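TPR repeat-containing protein (Cytophaga hutchinsonii, PDB 3U4T) is of unknown function but, as a tetratricopeptide-repeat protein, probably offers an array of helices as a scaffold for binding other proteins or peptides. Local coordinates at residues 24-29 and 40-45; 46-51 and 81-86; 229-232 and 238-241. The protein carries 1 engineered substitution. All coordinates share one frame; numbering follows the deposited sequence.

Contact 1. Residues 24-29 and 40-45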
loop_
_atom_site.group_PDB
_atom_site.type_symbol
_atom_site.label_atom_id
_atom_site.label_comp_id
_atom_site.label_asym_id
_atom_site.label_seq_id
_atom_site.Cartn_x
_atom_site.Cartn_y
_atom_site.Cartn_z
ATOM N N GLU A 24 -26.834 -14.315 4.901
ATOM C CA GLU A 24 -27.940 -15.229 5.162
ATOM C C GLU A 24 -29.293 -14.509 5.076
ATOM O O GLU A 24 -30.215 -14.982 4.407
ATOM C CB GLU A 24 -27.771 -15.866 6.546
ATOM C CG GLU A 24 -26.420 -16.534 6.762
ATOM C CD GLU A 24 -26.133 -17.637 5.757
ATOM O OE1 GLU A 24 -26.838 -18.670 5.780
ATOM O OE2 GLU A 24 -25.201 -17.468 4.941
ATOM N N VAL A 25 -29.403 -13.360 5.745
ATOM C CA VAL A 25 -30.647 -12.588 5.742
ATOM C C VAL A 25 -30.945 -11.946 4.386
ATOM O O VAL A 25 -32.103 -11.900 3.955
ATOM C CB VAL A 25 -30.643 -11.503 6.884
ATOM C CG1 VAL A 25 -29.241 -11.019 7.143
ATOM C CG2 VAL A 25 -31.547 -10.330 6.521
ATOM N N PHE A 26 -29.909 -11.456 3.712
ATOM C CA PHE A 26 -30.110 -10.851 2.406
ATOM C C PHE A 26 -30.655 -11.907 1.449
ATOM O O PHE A 26 -31.522 -11.611 0.629
ATOM C CB PHE A 26 -28.792 -10.277 1.851
ATOM C CG PHE A 26 -28.383 -8.948 2.461
ATOM C CD1 PHE A 26 -29.296 -7.906 2.576
ATOM C CD2 PHE A 26 -27.070 -8.733 2.876
ATOM C CE1 PHE A 26 -28.909 -6.677 3.090
ATOM C CE2 PHE A 26 -26.673 -7.506 3.391
ATOM C CZ PHE A 26 -27.592 -6.480 3.497
ATOM N N ASN A 27 -30.149 -13.136 1.572
ATOM C CA ASN A 27 -30.557 -14.255 0.716
ATOM C C ASN A 27 -32.030 -14.646 0.871
ATOM O O ASN A 27 -32.670 -15.091 -0.087
ATOM C CB ASN A 27 -29.668 -15.473 0.991
ATOM C CG ASN A 27 -28.422 -15.508 0.114
ATOM O OD1 ASN A 27 -28.478 -15.904 -1.053
ATOM N ND2 ASN A 27 -27.293 -15.093 0.673
ATOM N N LYS A 28 -32.565 -14.498 2.078
ATOM C CA LYS A 28 -33.966 -14.826 2.301
ATOM C C LYS A 28 -34.759 -13.628 1.807
ATOM O O LYS A 28 -35.796 -13.771 1.151
ATOM C CB LYS A 28 -34.236 -15.069 3.786
ATOM C CG LYS A 28 -35.681 -15.447 4.080
ATOM C CD LYS A 28 -35.829 -16.091 5.447
ATOM C CE LYS A 28 -37.242 -16.617 5.653
ATOM N NZ LYS A 28 -37.246 -17.890 6.423
ATOM N N LEU A 29 -34.237 -12.444 2.115
ATOM C CA LEU A 29 -34.842 -11.185 1.711
ATOM C C LEU A 29 -35.101 -11.188 0.201
ATOM O O LEU A 29 -36.139 -10.705 -0.257
ATOM C CB LEU A 29 -33.909 -10.034 2.086
ATOM C CG LEU A 29 -34.465 -8.940 2.998
ATOM C CD1 LEU A 29 -35.232 -9.545 4.163
ATOM C CD2 LEU A 29 -33.320 -8.085 3.496
ATOM N N TYR A 40 -28.415 -5.717 -2.575
ATOM C CA TYR A 40 -27.417 -6.217 -3.503
ATOM C C TYR A 40 -26.040 -5.571 -3.416
ATOM O O TYR A 40 -25.034 -6.279 -3.471
ATOM C CB TYR A 40 -27.977 -6.137 -4.926
ATOM C CG TYR A 40 -29.218 -6.993 -5.090
ATOM C CD1 TYR A 40 -29.121 -8.380 -5.188
ATOM C CD2 TYR A 40 -30.488 -6.423 -5.086
ATOM C CE1 TYR A 40 -30.259 -9.186 -5.275
ATOM C CE2 TYR A 40 -31.640 -7.220 -5.171
ATOM C CZ TYR A 40 -31.516 -8.601 -5.267
ATOM O OH TYR A 40 -32.644 -9.393 -5.369
ATOM N N ASN A 41 -25.960 -4.253 -3.265
ATOM C CA ASN A 41 -24.632 -3.649 -3.187
ATOM C C ASN A 41 -23.953 -4.014 -1.874
ATOM O O ASN A 41 -22.730 -4.041 -1.793
ATOM C CB ASN A 41 -24.691 -2.122 -3.363
ATOM C CG ASN A 41 -25.448 -1.422 -2.249
ATOM O OD1 ASN A 41 -26.411 -1.952 -1.702
ATOM N ND2 ASN A 41 -25.034 -0.209 -1.933
ATOM N N ARG A 42 -24.748 -4.313 -0.853
ATOM C CA ARG A 42 -24.214 -4.681 0.451
ATOM C C ARG A 42 -23.786 -6.142 0.455
ATOM O O ARG A 42 -22.746 -6.493 1.013
ATOM C CB ARG A 42 -25.261 -4.428 1.539
ATOM C CG ARG A 42 -25.506 -2.950 1.809
ATOM C CD ARG A 42 -26.530 -2.732 2.918
ATOM N NE ARG A 42 -26.668 -1.319 3.266
ATOM C CZ ARG A 42 -27.122 -0.377 2.444
ATOM N NH1 ARG A 42 -27.493 -0.685 1.207
ATOM N NH2 ARG A 42 -27.202 0.878 2.862
ATOM N N ARG A 43 -24.585 -6.992 -0.183
ATOM C CA ARG A 43 -24.256 -8.407 -0.236
ATOM C C ARG A 43 -23.021 -8.543 -1.109
ATOM O O ARG A 43 -22.156 -9.376 -0.854
ATOM C CB ARG A 43 -25.420 -9.211 -0.823
ATOM C CG ARG A 43 -25.357 -10.710 -0.526
ATOM C CD ARG A 43 -26.678 -11.403 -0.861
ATOM N NE ARG A 43 -26.902 -11.533 -2.299
ATOM C CZ ARG A 43 -27.994 -12.065 -2.842
ATOM N NH1 ARG A 43 -28.979 -12.516 -2.071
ATOM N NH2 ARG A 43 -28.094 -12.172 -4.157
ATOM N N ALA A 44 -22.934 -7.707 -2.137
ATOM C CA ALA A 44 -21.788 -7.743 -3.035
ATOM C C ALA A 44 -20.511 -7.515 -2.227
ATOM O O ALA A 44 -19.547 -8.268 -2.356
ATOM C CB ALA A 44 -21.931 -6.684 -4.109
ATOM N N VAL A 45 -20.508 -6.479 -1.392
ATOM C CA VAL A 45 -19.351 -6.179 -0.553
ATOM C C VAL A 45 -19.084 -7.335 0.414
ATOM O O VAL A 45 -17.937 -7.734 0.604
ATOM C CB VAL A 45 -19.560 -4.900 0.271
ATOM C CG1 VAL A 45 -18.436 -4.756 1.285
ATOM C CG2 VAL A 45 -19.595 -3.695 -0.646
#

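Contact 2. Residues 46-51 and 81-86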
loop_
_atom_site.group_PDB
_atom_site.type_symbol
_atom_site.label_atom_id
_atom_site.label_comp_id
_atom_site.label_asym_id
_atom_site.label_seq_id
_atom_site.Cartn_x
_atom_site.Cartn_y
_atom_site.Cartn_z
ATOM N N CYS A 46 -20.132 -7.868 1.035
ATOM C CA CYS A 46 -19.933 -8.983 1.949
ATOM C C CYS A 46 -19.157 -10.080 1.198
ATOM O O CYS A 46 -18.054 -10.468 1.607
ATOM C CB CYS A 46 -21.285 -9.505 2.467
ATOM S SG CYS A 46 -22.160 -8.335 3.597
ATOM N N TYR A 47 -19.710 -10.552 0.084
ATOM C CA TYR A 47 -19.045 -11.586 -0.707
ATOM C C TYR A 47 -17.605 -11.196 -1.062
ATOM O O TYR A 47 -16.691 -12.026 -1.014
ATOM C CB TYR A 47 -19.841 -11.875 -1.986
ATOM C CG TYR A 47 -21.037 -12.792 -1.792
ATOM C CD1 TYR A 47 -20.884 -14.048 -1.206
ATOM C CD2 TYR A 47 -22.316 -12.417 -2.225
ATOM C CE1 TYR A 47 -21.962 -14.910 -1.055
ATOM C CE2 TYR A 47 -23.408 -13.275 -2.079
ATOM C CZ TYR A 47 -23.220 -14.521 -1.493
ATOM O OH TYR A 47 -24.286 -15.379 -1.347
ATOM N N TYR A 48 -17.402 -9.932 -1.418
ATOM C CA TYR A 48 -16.070 -9.439 -1.772
ATOM C C TYR A 48 -15.072 -9.567 -0.612
ATOM O O TYR A 48 -13.909 -9.921 -0.824
ATOM C CB TYR A 48 -16.154 -7.975 -2.203
ATOM C CG TYR A 48 -14.812 -7.308 -2.347
ATOM C CD1 TYR A 48 -14.058 -7.456 -3.513
ATOM C CD2 TYR A 48 -14.278 -6.554 -1.305
ATOM C CE1 TYR A 48 -12.808 -6.867 -3.636
ATOM C CE2 TYR A 48 -13.024 -5.961 -1.412
ATOM C CZ TYR A 48 -12.294 -6.121 -2.578
ATOM O OH TYR A 48 -11.046 -5.547 -2.679
ATOM N N GLU A 49 -15.517 -9.264 0.608
ATOM C CA GLU A 49 -14.637 -9.355 1.775
ATOM C C GLU A 49 -14.368 -10.824 2.123
ATOM O O GLU A 49 -13.352 -11.146 2.730
ATOM C CB GLU A 49 -15.253 -8.624 2.976
ATOM C CG GLU A 49 -15.469 -7.114 2.784
ATOM C CD GLU A 49 -14.178 -6.318 2.691
ATOM O OE1 GLU A 49 -13.117 -6.855 3.070
ATOM O OE2 GLU A 49 -14.225 -5.149 2.253
ATOM N N LEU A 50 -15.287 -11.706 1.731
ATOM C CA LEU A 50 -15.139 -13.144 1.962
ATOM C C LEU A 50 -14.495 -13.777 0.725
ATOM O O LEU A 50 -14.560 -14.991 0.529
ATOM C CB LEU A 50 -16.498 -13.819 2.208
ATOM C CG LEU A 50 -17.253 -13.522 3.505
ATOM C CD1 LEU A 50 -18.482 -14.427 3.605
ATOM C CD2 LEU A 50 -16.334 -13.750 4.688
ATOM N N ALA A 51 -13.896 -12.939 -0.117
ATOM C CA ALA A 51 -13.210 -13.391 -1.327
ATOM C C ALA A 51 -13.975 -14.319 -2.280
ATOM O O ALA A 51 -13.382 -15.178 -2.927
ATOM C CB ALA A 51 -11.872 -14.026 -0.945
ATOM N N GLY A 81 -15.278 -1.682 -9.174
ATOM C CA GLY A 81 -13.912 -1.778 -9.659
ATOM C C GLY A 81 -13.068 -2.754 -8.854
ATOM O O GLY A 81 -12.299 -3.542 -9.425
ATOM N N LYS A 82 -13.182 -2.713 -7.527
ATOM C CA LYS A 82 -12.408 -3.644 -6.719
ATOM C C LYS A 82 -12.798 -5.066 -7.108
ATOM O O LYS A 82 -11.948 -5.950 -7.191
ATOM C CB LYS A 82 -12.674 -3.453 -5.227
ATOM C CG LYS A 82 -12.080 -2.209 -4.610
ATOM C CD LYS A 82 -12.284 -2.242 -3.099
ATOM C CE LYS A 82 -11.905 -0.930 -2.441
ATOM N NZ LYS A 82 -10.518 -0.519 -2.761
ATOM N N ILE A 83 -14.091 -5.283 -7.345
ATOM C CA ILE A 83 -14.570 -6.609 -7.729
ATOM C C ILE A 83 -14.093 -7.011 -9.112
ATOM O O ILE A 83 -13.764 -8.170 -9.334
ATOM C CB ILE A 83 -16.108 -6.691 -7.662
ATOM C CG1 ILE A 83 -16.556 -6.541 -6.215
ATOM C CG2 ILE A 83 -16.588 -8.025 -8.184
ATOM C CD1 ILE A 83 -18.042 -6.334 -6.063
ATOM N N LEU A 84 -14.052 -6.056 -10.040
ATOM C CA LEU A 84 -13.594 -6.346 -11.401
ATOM C C LEU A 84 -12.095 -6.607 -11.396
ATOM O O LEU A 84 -11.606 -7.527 -12.054
ATOM C CB LEU A 84 -13.919 -5.180 -12.352
ATOM C CG LEU A 84 -15.402 -5.035 -12.730
ATOM C CD1 LEU A 84 -15.651 -3.689 -13.370
ATOM C CD2 LEU A 84 -15.819 -6.171 -13.673
HETATM N N MSE A 85 -11.348 -5.811 -10.644
HETATM C CA MSE A 85 -9.915 -6.040 -10.607
HETATM C C MSE A 85 -9.652 -7.478 -10.141
HETATM O O MSE A 85 -8.814 -8.170 -10.713
HETATM C CB MSE A 85 -9.226 -5.030 -9.686
HETATM C CG MSE A 85 -7.707 -5.025 -9.815
HETATM SE SE MSE A 85 -7.094 -4.493 -11.559
HETATM C CE MSE A 85 -7.143 -2.556 -11.268
ATOM N N LYS A 86 -10.375 -7.944 -9.127
ATOM C CA LYS A 86 -10.171 -9.316 -8.648
ATOM C C LYS A 86 -10.514 -10.366 -9.699
ATOM O O LYS A 86 -9.964 -11.464 -9.683
ATOM C CB LYS A 86 -11.001 -9.591 -7.386
ATOM C CG LYS A 86 -10.455 -8.975 -6.104
ATOM C CD LYS A 86 -9.096 -9.544 -5.769
ATOM C CE LYS A 86 -8.613 -9.090 -4.401
ATOM N NZ LYS A 86 -8.365 -7.626 -4.341
HETATM O O HOH W 1 -10.036 -5.252 -5.422
#

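Contact 3. Residues 229-232 and 238-241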
loop_
_atom_site.group_PDB
_atom_site.type_symbol
_atom_site.label_atom_id
_atom_site.label_comp_id
_atom_site.label_asym_id
_atom_site.label_seq_id
_atom_site.Cartn_x
_atom_site.Cartn_y
_atom_site.Cartn_z
ATOM N N TYR A 229 29.567 -2.724 4.657
ATOM C CA TYR A 229 30.245 -2.504 3.382
ATOM C C TYR A 229 30.849 -1.106 3.366
ATOM O O TYR A 229 31.967 -0.907 2.911
ATOM C CB TYR A 229 29.274 -2.661 2.205
ATOM C CG TYR A 229 28.833 -4.096 1.951
ATOM C CD1 TYR A 229 29.770 -5.133 1.840
ATOM C CD2 TYR A 229 27.483 -4.414 1.792
ATOM C CE1 TYR A 229 29.368 -6.450 1.573
ATOM C CE2 TYR A 229 27.071 -5.727 1.523
ATOM C CZ TYR A 229 28.019 -6.738 1.414
ATOM O OH TYR A 229 27.615 -8.023 1.121
ATOM N N TYR A 230 30.105 -0.129 3.865
ATOM C CA TYR A 230 30.611 1.228 3.895
ATOM C C TYR A 230 31.956 1.238 4.615
ATOM O O TYR A 230 32.919 1.858 4.161
ATOM C CB TYR A 230 29.658 2.137 4.666
ATOM C CG TYR A 230 30.244 3.506 4.915
ATOM C CD1 TYR A 230 30.185 4.495 3.934
ATOM C CD2 TYR A 230 30.905 3.794 6.108
ATOM C CE1 TYR A 230 30.767 5.739 4.130
ATOM C CE2 TYR A 230 31.496 5.036 6.318
ATOM C CZ TYR A 230 31.423 6.005 5.329
ATOM O OH TYR A 230 31.981 7.242 5.557
ATOM N N TYR A 231 32.004 0.543 5.747
ATOM C CA TYR A 231 33.206 0.500 6.554
ATOM C C TYR A 231 34.314 -0.373 6.008
ATOM O O TYR A 231 35.476 -0.136 6.315
ATOM C CB TYR A 231 32.868 0.102 7.991
ATOM C CG TYR A 231 32.305 1.253 8.795
ATOM C CD1 TYR A 231 32.955 2.497 8.828
ATOM C CD2 TYR A 231 31.135 1.100 9.531
ATOM C CE1 TYR A 231 32.448 3.560 9.576
ATOM C CE2 TYR A 231 30.617 2.149 10.285
ATOM C CZ TYR A 231 31.277 3.379 10.304
ATOM O OH TYR A 231 30.741 4.405 11.053
ATOM N N THR A 232 33.964 -1.379 5.213
ATOM C CA THR A 232 34.983 -2.220 4.605
ATOM C C THR A 232 35.657 -1.352 3.540
ATOM O O THR A 232 36.878 -1.341 3.405
ATOM C CB THR A 232 34.361 -3.442 3.956
ATOM O OG1 THR A 232 33.710 -4.216 4.971
ATOM C CG2 THR A 232 35.421 -4.288 3.277
ATOM N N VAL A 238 37.266 -2.802 12.427
ATOM C CA VAL A 238 36.609 -2.736 13.733
ATOM C C VAL A 238 35.093 -2.535 13.636
ATOM O O VAL A 238 34.317 -3.355 14.123
ATOM C CB VAL A 238 37.197 -1.596 14.595
ATOM C CG1 VAL A 238 36.375 -1.424 15.864
ATOM C CG2 VAL A 238 38.649 -1.899 14.934
ATOM N N LYS A 239 34.677 -1.435 13.023
ATOM C CA LYS A 239 33.262 -1.154 12.883
ATOM C C LYS A 239 32.552 -2.123 11.944
ATOM O O LYS A 239 31.442 -2.568 12.234
ATOM C CB LYS A 239 33.054 0.283 12.396
ATOM C CG LYS A 239 33.005 1.325 13.511
ATOM C CD LYS A 239 34.077 2.383 13.332
ATOM C CE LYS A 239 33.894 3.528 14.313
ATOM N NZ LYS A 239 32.586 4.220 14.102
ATOM N N ALA A 240 33.193 -2.458 10.827
ATOM C CA ALA A 240 32.586 -3.358 9.850
ATOM C C ALA A 240 32.270 -4.713 10.462
ATOM O O ALA A 240 31.211 -5.288 10.208
ATOM C CB ALA A 240 33.495 -3.530 8.646
ATOM N N ASP A 241 33.182 -5.226 11.274
ATOM C CA ASP A 241 32.949 -6.511 11.909
ATOM C C ASP A 241 31.770 -6.434 12.876
ATOM O O ASP A 241 30.959 -7.364 12.973
ATOM C CB ASP A 241 34.206 -6.971 12.643
ATOM C CG ASP A 241 35.287 -7.442 11.695
ATOM O OD1 ASP A 241 34.980 -7.652 10.497
ATOM O OD2 ASP A 241 36.438 -7.608 12.151
#

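Contact 1. Residues 24-29 and 40-45
F26 and R43 are the central pair where helix 19-31 packs against helix 40-49, two neighbouring helices of the tetratricopeptide-repeat array. The short helical segments run roughly antiparallel, their N-to-C directions 143° apart, with an axis separation of 10.3 Å. F26 touches its partners with both ends of its side chain. At the base, F26 CB lies 3.6 Å from R43 CD, and the two side chains slide past each other in opposite directions. At the far end, the ring corner meets the chain of R42, with F26 CZ 3.7 Å from R42 CB and R42 CD only slightly farther off. The phenyl group is thus lodged against the aliphatic parts of two successive arginines, while the R42 guanidinium leads away and that of R43 lies close to N27. The guanidinium of R43 stands steeply to the F26 ring, the planes being 78° apart, so the two do not stack.

One layer out, polar groups settle where the arginines go. R43 leaves its helix with CG anti to the backbone N and then bends about its CG-CD bond (chi3 73°), which turns the guanidinium toward the end of helix 19-31, where E30 lies. There R43 NH2 makes a salt bridge to E30, and R43 NE makes another to D59 on helix 53-64; the arginine therefore joins three helices. R42 extends from CG to NE and gives its NH1 to the carbonyl oxygen of Y38. A10 of helix 6-14 and the loop residue I39 also touch F26. N27 sits at the margin and turns its ND2 to the carbonyl oxygen of I23; its OD1 stays 3.6 Å from R43 NH1, a polar approach without a hydrogen bond.

Contact 2. Residues 46-51 and 81-86
Y48 reaches from helix 40-49 onto the side of helix 74-86, where K82, I83 and K86 receive its ring. Its CG is anti to the backbone N (chi1 170°), which carries the phenol toward helix 74-86. The ring meets its three partners at different points. Near its root, Y48 CD1 packs on I83 CG1 at 3.8 Å, an apolar pairing, with the two side chains crossing obliquely. Farther along, K82 crosses the phenol at about a right angle and offers its methylenes, CB close to the ring carbons and CD 3.6 Å from Y48 OH. K82 then bends at its last torsion, leading NZ away to a long, weak ion pair with E78. K86, one helical turn on, lays CG by the ring while its chain folds at two torsions.

At the phenol end a water molecule takes over. It lies 2.9 Å from Y48 OH. It donates to the carbonyl oxygen of K82 at 2.7 Å and also accepts from K86 NZ. The direct separation of Y48 OH and K86 NZ is 3.8 Å, so the water does the bridging. Just beyond Y48, helix 40-49 ends in a Schellman motif whose C-prime residue is A51, with positive phi.

A phenylalanine here lacks the hydroxyl, and the water would probably be left with the K82 carbonyl and K86 NZ, its link to helix 40-49 lost. The contact is thus mixed in character: lysines contribute hydrocarbon to an aromatic ring, and the hydroxyl, a helix carbonyl and an ammonium group are linked through one solvent molecule, consistent with a partly buried junction between repeat-array helices rather than a dry core.

Contact 3. Residues 229-232 and 238-241
K239 lays its CB over one face of the Y231 ring in a CH-pi contact, 3.7 Å from the ring centroid and 18° off the normal. The nearest ring atom is CD2, at 3.5 Å from that CB, so the methylene sits toward the rim. Y230 CD2, from the preceding residue, lies against the opposite face, leaving the ring between a lysine and a tyrosine. K239, kinked about its CB-CG and CD-CE bonds, brings NZ to 3.6 Å from Y231 OH, without a hydrogen bond.

Apolar packing follows where the backbones come closest. Y231 CB meets A240 CB at 3.7 Å. Helix 217-233 and helix 237-250 form a helical hairpin with a short connection, and their backbones come within 5.1 Å at Y231 CA and A240 CA, an approach consistent with the small alanine side chain. T232 OG1 borders the A240 methyl at 3.7 Å.

Polar bonds go to residues nearby. T232 OG1 is hydrogen-bonded to the carbonyl oxygen of A228 one turn back, Y231 OH to K199 NZ, and the backbone N of K239 to D236 OD1 in the connection.

In the fold
Contacts 1 and 2 are neighbours in the N-terminal part of the array, their centres 14 Å apart, and both use helix 40-49: its earlier turns face helix 19-31 and its last turn faces helix 74-86. They touch through N27 ND2 and Y47 OH, 3.6 Å apart, in simple packing. Contact 3 belongs to the other end of the elongated chain, on the opposite side of its centre. Its centre is about 61 Å from that of contact 1 and about 50 Å from that of contact 2, with nearest atoms still about 36 Å from contact 2. The three follow one another in series along the chain.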